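Side-chain contacts in synaptic vesicle membrane protein VAT-1 homolog-like (PDB 4A27), which belongs to the quinone oxidoreductase branch of the zinc-containing alcohol dehydrogenases and is probably an oxidoreductase: residues A90-N95 with V101-E106; P26-Q29 with L33-R36. All coordinates share one frame; numbering follows the deposited sequence.

How the interactions relate
Both interactions reach one mixed sheet, in which strands 100-104 and 32-42 are antiparallel neighbours; their centres lie about 9 Å apart. Interaction 1 is a buried contact of small apolar groups and one hydroxyl with a backbone carbonyl and a water. Interaction 2 is partly buried: a proline-rich loop lies against strand 32-42, and its chemistry shifts from ring-to-chain packing to a salt bridge with an exposed glutamate. Two probable backbone hydrogen bonds join them, Ile35 N to Val101 O (2.7 Å) and Leu33 N to Thr103 O (3.1 Å). The sulfur of Cys102 also packs against the Glu27-Pro28 peptide of interaction 2.

Interaction 1: residues A90-N95 with V101-E106; sequences AFVNYN and VCTPVE
Within the mixed beta sheet of the GroES-like domain, Val92 and Thr103 meet where strand 87-91 runs out beside the end of strand 100-104. These two strands are not paired with each other, so side chains and a water bring them together. Thr103 has its hydroxyl trans to the backbone N (chi1 -161°), which turns OG1 to the end of the other strand. There Thr103 OG1 lies 3.0 Å from Phe91 O and 2.8 Å from a water. The water accepts from Asn93 N at 3.1 Å, so it bridges the hydroxyl to the inverse gamma turn centred on Asn93. The same torsion sets the methyl between the backbone N and the carbonyl carbon, where Thr103 CG2 reaches Ala90 CB at 4.2 Å. Val92 passes aslant beside Thr103: Val92 CB lies 3.8 Å from Thr103 OG1, and Val92 CG2 also fits against Val101 CG1 at 4.0 Å. Beyond the two segments, Ala90 and Thr103 both touch Val108, and Ala90 also touches Ile35; these neighbours extend the apolar packing on this face of the sheet. The Phe91 ring leads the other way, onto Leu280, Leu284 and Phe285 of helix 280-285. Apolar side chains gathered on one face of a mixed sheet, with a threonine hydroxyl at a strand end, suit the barrel-like GroES fold of the medium-chain alcohol dehydrogenases.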
ATOM      1  N   ALA A  90      21.870  -9.390  15.202  1.00 43.04           N
ATOM      2  CA  ALA A  90      22.448  -8.540  14.188  1.00 45.16           C
ATOM      3  C   ALA A  90      22.233  -9.089  12.811  1.00 47.27           C
ATOM      4  O   ALA A  90      22.133 -10.304  12.643  1.00 45.41           O
ATOM      5  CB  ALA A  90      23.978  -8.354  14.444  1.00 44.23           C
ATOM      6  N   PHE A  91      22.105  -8.175  11.853  1.00 38.08           N
ATOM      7  CA  PHE A  91      22.091  -8.532  10.451  1.00 42.00           C
ATOM      8  C   PHE A  91      23.523  -8.402   9.986  1.00 40.71           C
ATOM      9  O   PHE A  91      24.247  -7.530  10.446  1.00 38.97           O
ATOM     10  CB  PHE A  91      21.242  -7.553   9.620  1.00 37.74           C
ATOM     11  CG  PHE A  91      19.759  -7.649   9.853  1.00 41.54           C
ATOM     12  CD1 PHE A  91      19.029  -8.690   9.314  1.00 42.17           C
ATOM     13  CD2 PHE A  91      19.073  -6.669  10.573  1.00 46.43           C
ATOM     14  CE1 PHE A  91      17.668  -8.753   9.521  1.00 38.15           C
ATOM     15  CE2 PHE A  91      17.710  -6.737  10.772  1.00 39.57           C
ATOM     16  CZ  PHE A  91      17.015  -7.756  10.236  1.00 40.38           C
ATOM     17  N   VAL A  92      23.913  -9.198   9.026  1.00 40.61           N
ATOM     18  CA  VAL A  92      25.249  -9.071   8.508  1.00 45.11           C
ATOM     19  C   VAL A  92      25.201  -9.479   7.055  1.00 49.08           C
ATOM     20  O   VAL A  92      24.436 -10.377   6.685  1.00 45.90           O
ATOM     21  CB  VAL A  92      26.272  -9.868   9.370  1.00 45.74           C
ATOM     22  CG1 VAL A  92      25.938 -11.299   9.413  1.00 40.62           C
ATOM     23  CG2 VAL A  92      27.694  -9.673   8.822  1.00 58.64           C
ATOM     24  N   ASN A  93      25.926  -8.740   6.219  1.00 45.23           N
ATOM     25  CA  ASN A  93      25.845  -8.936   4.785  1.00 53.41           C
ATOM     26  C   ASN A  93      26.782 -10.071   4.452  1.00 54.14           C
ATOM     27  O   ASN A  93      27.919  -9.858   4.061  1.00 53.26           O
ATOM     28  CB  ASN A  93      26.198  -7.631   4.030  1.00 51.51           C
ATOM     29  CG  ASN A  93      25.821  -7.672   2.547  1.00 52.35           C
ATOM     30  OD1 ASN A  93      25.248  -8.635   2.046  1.00 53.14           O
ATOM     31  ND2 ASN A  93      26.132  -6.595   1.845  1.00 56.70           N
ATOM     32  N   TYR A  94      26.288 -11.293   4.622  1.00 48.82           N
ATOM     33  CA  TYR A  94      27.109 -12.523   4.518  1.00 42.66           C
ATOM     34  C   TYR A  94      27.976 -12.606   5.736  1.00 42.46           C
ATOM     35  O   TYR A  94      27.981 -11.692   6.576  1.00 48.34           O
ATOM     36  CB  TYR A  94      27.986 -12.569   3.247  1.00 56.65           C
ATOM     37  CG  TYR A  94      27.197 -12.682   1.988  1.00 48.69           C
ATOM     38  CD1 TYR A  94      26.775 -13.918   1.520  1.00 51.03           C
ATOM     39  CD2 TYR A  94      26.846 -11.562   1.273  1.00 55.13           C
ATOM     40  CE1 TYR A  94      26.012 -14.036   0.367  1.00 48.01           C
ATOM     41  CE2 TYR A  94      26.074 -11.662   0.126  1.00 54.45           C
ATOM     42  CZ  TYR A  94      25.659 -12.902  -0.321  1.00 50.73           C
ATOM     43  OH  TYR A  94      24.908 -12.986  -1.488  1.00 50.64           O
ATOM     44  N   ASN A  95      28.679 -13.725   5.858  1.00 45.76           N
ATOM     45  CA  ASN A  95      29.677 -13.922   6.936  1.00 47.38           C
ATOM     46  C   ASN A  95      29.125 -14.221   8.319  1.00 47.96           C
ATOM     47  O   ASN A  95      29.889 -14.305   9.267  1.00 46.86           O
ATOM     48  CB  ASN A  95      30.663 -12.752   7.032  1.00 44.22           C
ATOM     49  CG  ASN A  95      31.520 -12.622   5.798  1.00 49.64           C
ATOM     50  OD1 ASN A  95      32.235 -13.532   5.448  1.00 54.56           O
ATOM     51  ND2 ASN A  95      31.433 -11.499   5.127  1.00 52.98           N
ATOM     52  N   VAL A 101      32.092 -12.407  13.988  1.00 52.72           N
ATOM     53  CA  VAL A 101      31.483 -11.564  12.969  1.00 52.93           C
ATOM     54  C   VAL A 101      31.741 -10.101  13.312  1.00 44.60           C
ATOM     55  O   VAL A 101      31.579  -9.682  14.458  1.00 47.93           O
ATOM     56  CB  VAL A 101      29.920 -11.843  12.894  1.00 55.49           C
ATOM     57  CG1 VAL A 101      29.147 -10.644  12.460  1.00 51.49           C
ATOM     58  CG2 VAL A 101      29.621 -13.036  11.958  1.00 52.52           C
ATOM     59  N   CYS A 102      32.096  -9.311  12.314  1.00 44.50           N
ATOM     60  CA  CYS A 102      32.115  -7.870  12.440  1.00 46.55           C
ATOM     61  C   CYS A 102      31.016  -7.304  11.539  1.00 52.28           C
ATOM     62  O   CYS A 102      30.804  -7.795  10.431  1.00 56.72           O
ATOM     63  CB  CYS A 102      33.500  -7.309  12.064  1.00 64.77           C
ATOM     64  SG  CYS A 102      34.785  -7.617  13.356  1.00 66.12           S
ATOM     65  N   THR A 103      30.292  -6.297  12.029  1.00 52.04           N
ATOM     66  CA  THR A 103      29.201  -5.678  11.250  1.00 50.13           C
ATOM     67  C   THR A 103      28.963  -4.226  11.713  1.00 46.63           C
ATOM     68  O   THR A 103      29.154  -3.910  12.908  1.00 50.11           O
ATOM     69  CB  THR A 103      27.865  -6.521  11.367  1.00 56.46           C
ATOM     70  OG1 THR A 103      26.951  -6.198  10.295  1.00 47.71           O
ATOM     71  CG2 THR A 103      27.201  -6.312  12.733  1.00 42.18           C
ATOM     72  N   PRO A 104      28.565  -3.339  10.775  1.00 50.32           N
ATOM     73  CA  PRO A 104      28.306  -1.946  11.141  1.00 50.13           C
ATOM     74  C   PRO A 104      27.254  -1.838  12.245  1.00 55.68           C
ATOM     75  O   PRO A 104      26.278  -2.579  12.247  1.00 49.92           O
ATOM     76  CB  PRO A 104      27.813  -1.322   9.836  1.00 51.44           C
ATOM     77  CG  PRO A 104      28.417  -2.136   8.762  1.00 47.12           C
ATOM     78  CD  PRO A 104      28.463  -3.550   9.312  1.00 50.30           C
ATOM     79  N   VAL A 105      27.477  -0.929  13.186  1.00 51.17           N
ATOM     80  CA  VAL A 105      26.660  -0.816  14.372  1.00 50.38           C
ATOM     81  C   VAL A 105      25.161  -0.543  14.062  1.00 58.48           C
ATOM     82  O   VAL A 105      24.298  -0.861  14.885  1.00 53.04           O
ATOM     83  CB  VAL A 105      27.204   0.304  15.310  1.00 63.97           C
ATOM     84  CG1 VAL A 105      26.911   1.693  14.707  1.00 57.00           C
ATOM     85  CG2 VAL A 105      26.640   0.181  16.719  1.00 59.53           C
ATOM     86  N   GLU A 106      24.844   0.025  12.892  1.00 54.08           N
ATOM     87  CA  GLU A 106      23.450   0.304  12.582  1.00 52.64           C
ATOM     88  C   GLU A 106      22.638  -0.975  12.396  1.00 67.04           C
ATOM     89  O   GLU A 106      21.422  -0.913  12.473  1.00 50.10           O
ATOM     90  CB  GLU A 106      23.244   1.283  11.405  1.00 56.68           C
ATOM     91  CG  GLU A 106      23.817   0.881  10.079  1.00 52.45           C
ATOM     92  CD  GLU A 106      25.252   1.345   9.883  1.00 69.10           C
ATOM     93  OE1 GLU A 106      25.943   1.663  10.899  1.00 62.50           O
ATOM     94  OE2 GLU A 106      25.692   1.356   8.707  1.00 63.77           O
TER
HETATM   95  O   HOH W   1      27.503  -6.424   7.603  1.00 50.10           O

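Interaction 2: residues P26-Q29 with L33-R36; sequences PEPQ and LKIR. With EDO (1,2-ethanediol), chain D.
Pro28 and Lys34 form the close-packed part of this contact, the pyrrolidine ring lying obliquely against the root of the lysine chain. Pro28 CD sits 4.0 Å from Lys34 CB, while Pro28 CB rests over the backbone of Leu33 at 4.1 Å from its C atom. From there Lys34 runs fully extended, CG trans to the backbone N (chi1 -177°), past Pro26 O, which lies 3.9 Å from Lys34 CE. On the solvent side the lysine ends on exposed Glu27 in a salt bridge, Lys34 NZ to Glu27 OE2 3.0 Å, met on the syn side and 31° out of the carboxylate plane. A bend at chi2 folds the glutamate back to this position, although its CB points away from the strand. A methionine in place of Lys34 would probably leave the Glu27 carboxylate without its charged mate. Further along the strand, apart from the loop, Arg36 NH1 makes a weak bond of 3.4 Å to O2 of a 1,2-ethanediol, probably from the crystallisation liquor. Arg36 NE forms a salt bridge with Glu73. The loop 26-29 thus lies along strand 32-42, with Pro26, Pro28 and Lys34 all touching Cys102 of the adjoining strand 100-104.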
ATOM      1  N   PRO A  26      38.084 -11.605  11.853  1.00 65.68           N
ATOM      2  CA  PRO A  26      38.046 -10.198  11.455  1.00 58.72           C
ATOM      3  C   PRO A  26      38.165  -9.261  12.672  1.00 64.68           C
ATOM      4  O   PRO A  26      37.936  -9.686  13.799  1.00 68.66           O
ATOM      5  CB  PRO A  26      36.682 -10.066  10.783  1.00 59.10           C
ATOM      6  CG  PRO A  26      35.836 -11.085  11.471  1.00 72.01           C
ATOM      7  CD  PRO A  26      36.752 -12.232  11.810  1.00 70.75           C
ATOM      8  N   GLU A  27      38.575  -8.018  12.441  1.00 74.64           N
ATOM      9  CA  GLU A  27      38.616  -7.010  13.494  1.00 68.10           C
ATOM     10  C   GLU A  27      37.721  -5.850  13.078  1.00 55.05           C
ATOM     11  O   GLU A  27      37.554  -5.588  11.890  1.00 68.66           O
ATOM     12  CB  GLU A  27      40.062  -6.526  13.768  1.00 76.43           C
ATOM     13  CG  GLU A  27      40.970  -7.548  14.483  1.00 65.82           C
ATOM     14  CD  GLU A  27      40.463  -7.948  15.883  1.00 84.62           C
ATOM     15  OE1 GLU A  27      39.853  -7.114  16.583  1.00 75.28           O
ATOM     16  OE2 GLU A  27      40.677  -9.107  16.294  1.00100.78           O
ATOM     17  N   PRO A  28      37.120  -5.153  14.058  1.00 66.79           N
ATOM     18  CA  PRO A  28      36.123  -4.126  13.765  1.00 71.90           C
ATOM     19  C   PRO A  28      36.726  -2.837  13.206  1.00 76.34           C
ATOM     20  O   PRO A  28      37.626  -2.269  13.804  1.00 97.03           O
ATOM     21  CB  PRO A  28      35.470  -3.876  15.137  1.00 67.58           C
ATOM     22  CG  PRO A  28      36.524  -4.192  16.104  1.00 66.42           C
ATOM     23  CD  PRO A  28      37.247  -5.380  15.505  1.00 67.59           C
ATOM     24  N   GLN A  29      36.212  -2.389  12.068  1.00 67.68           N
ATOM     25  CA  GLN A  29      36.592  -1.115  11.499  1.00 78.13           C
ATOM     26  C   GLN A  29      35.841   0.002  12.219  1.00 82.15           C
ATOM     27  O   GLN A  29      35.026  -0.270  13.105  1.00 78.29           O
ATOM     28  CB  GLN A  29      36.261  -1.108  10.008  1.00 73.97           C
ATOM     29  CG  GLN A  29      36.886  -2.260   9.250  1.00 92.19           C
ATOM     30  CD  GLN A  29      37.251  -1.878   7.821  1.00122.76           C
ATOM     31  OE1 GLN A  29      36.520  -2.194   6.875  1.00 95.49           O
ATOM     32  NE2 GLN A  29      38.369  -1.170   7.661  1.00147.94           N
ATOM     33  N   LEU A  33      31.120  -3.252  15.169  1.00 62.84           N
ATOM     34  CA  LEU A  33      31.545  -4.000  16.338  1.00 66.82           C
ATOM     35  C   LEU A  33      31.799  -5.464  15.987  1.00 61.37           C
ATOM     36  O   LEU A  33      31.441  -5.929  14.902  1.00 55.99           O
ATOM     37  CB  LEU A  33      30.609  -3.799  17.538  1.00 80.29           C
ATOM     38  CG  LEU A  33      29.107  -3.947  17.367  1.00 76.09           C
ATOM     39  CD1 LEU A  33      28.798  -5.424  17.425  1.00 75.17           C
ATOM     40  CD2 LEU A  33      28.331  -3.184  18.426  1.00 70.13           C
ATOM     41  N   LYS A  34      32.498  -6.135  16.897  1.00 60.70           N
ATOM     42  CA  LYS A  34      32.906  -7.511  16.755  1.00 61.17           C
ATOM     43  C   LYS A  34      32.039  -8.340  17.676  1.00 53.16           C
ATOM     44  O   LYS A  34      31.921  -8.025  18.873  1.00 57.27           O
ATOM     45  CB  LYS A  34      34.373  -7.639  17.165  1.00 56.74           C
ATOM     46  CG  LYS A  34      34.982  -9.025  16.996  1.00 60.71           C
ATOM     47  CD  LYS A  34      36.411  -9.034  17.590  1.00 56.73           C
ATOM     48  CE  LYS A  34      37.088 -10.403  17.562  1.00 65.85           C
ATOM     49  NZ  LYS A  34      38.518 -10.332  18.046  1.00 75.15           N
ATOM     50  N   ILE A  35      31.455  -9.405  17.123  1.00 58.37           N
ATOM     51  CA  ILE A  35      30.497 -10.255  17.833  1.00 50.47           C
ATOM     52  C   ILE A  35      30.994 -11.685  17.879  1.00 45.40           C
ATOM     53  O   ILE A  35      31.358 -12.278  16.843  1.00 48.95           O
ATOM     54  CB  ILE A  35      29.048 -10.264  17.150  1.00 45.62           C
ATOM     55  CG1 ILE A  35      28.395  -8.892  17.205  1.00 53.33           C
ATOM     56  CG2 ILE A  35      28.154 -11.291  17.879  1.00 49.47           C
ATOM     57  CD1 ILE A  35      27.064  -8.725  16.427  1.00 53.01           C
ATOM     58  N   ARG A  36      31.004 -12.240  19.087  1.00 48.61           N
ATOM     59  CA  ARG A  36      31.325 -13.644  19.326  1.00 52.23           C
ATOM     60  C   ARG A  36      29.997 -14.371  19.155  1.00 56.91           C
ATOM     61  O   ARG A  36      29.099 -14.196  19.976  1.00 45.84           O
ATOM     62  CB  ARG A  36      31.898 -13.811  20.744  1.00 53.31           C
ATOM     63  CG  ARG A  36      32.049 -15.255  21.269  1.00 59.52           C
ATOM     64  CD  ARG A  36      33.077 -16.079  20.518  1.00 77.15           C
ATOM     65  NE  ARG A  36      34.423 -15.669  20.942  1.00 80.36           N
ATOM     66  CZ  ARG A  36      35.535 -16.375  20.763  1.00 90.36           C
ATOM     67  NH1 ARG A  36      35.517 -17.561  20.158  1.00 75.11           N
ATOM     68  NH2 ARG A  36      36.688 -15.882  21.199  1.00110.27           N
TER
HETATM   69  C1  EDO D1388      32.063 -20.827  21.967  1.00 70.50           C
HETATM   70  O1  EDO D1388      31.264 -19.635  21.815  1.00 85.99           O
HETATM   71  C2  EDO D1388      32.660 -21.300  20.631  1.00 64.98           C
HETATM   72  O2  EDO D1388      33.321 -20.203  19.965  1.00 85.23           O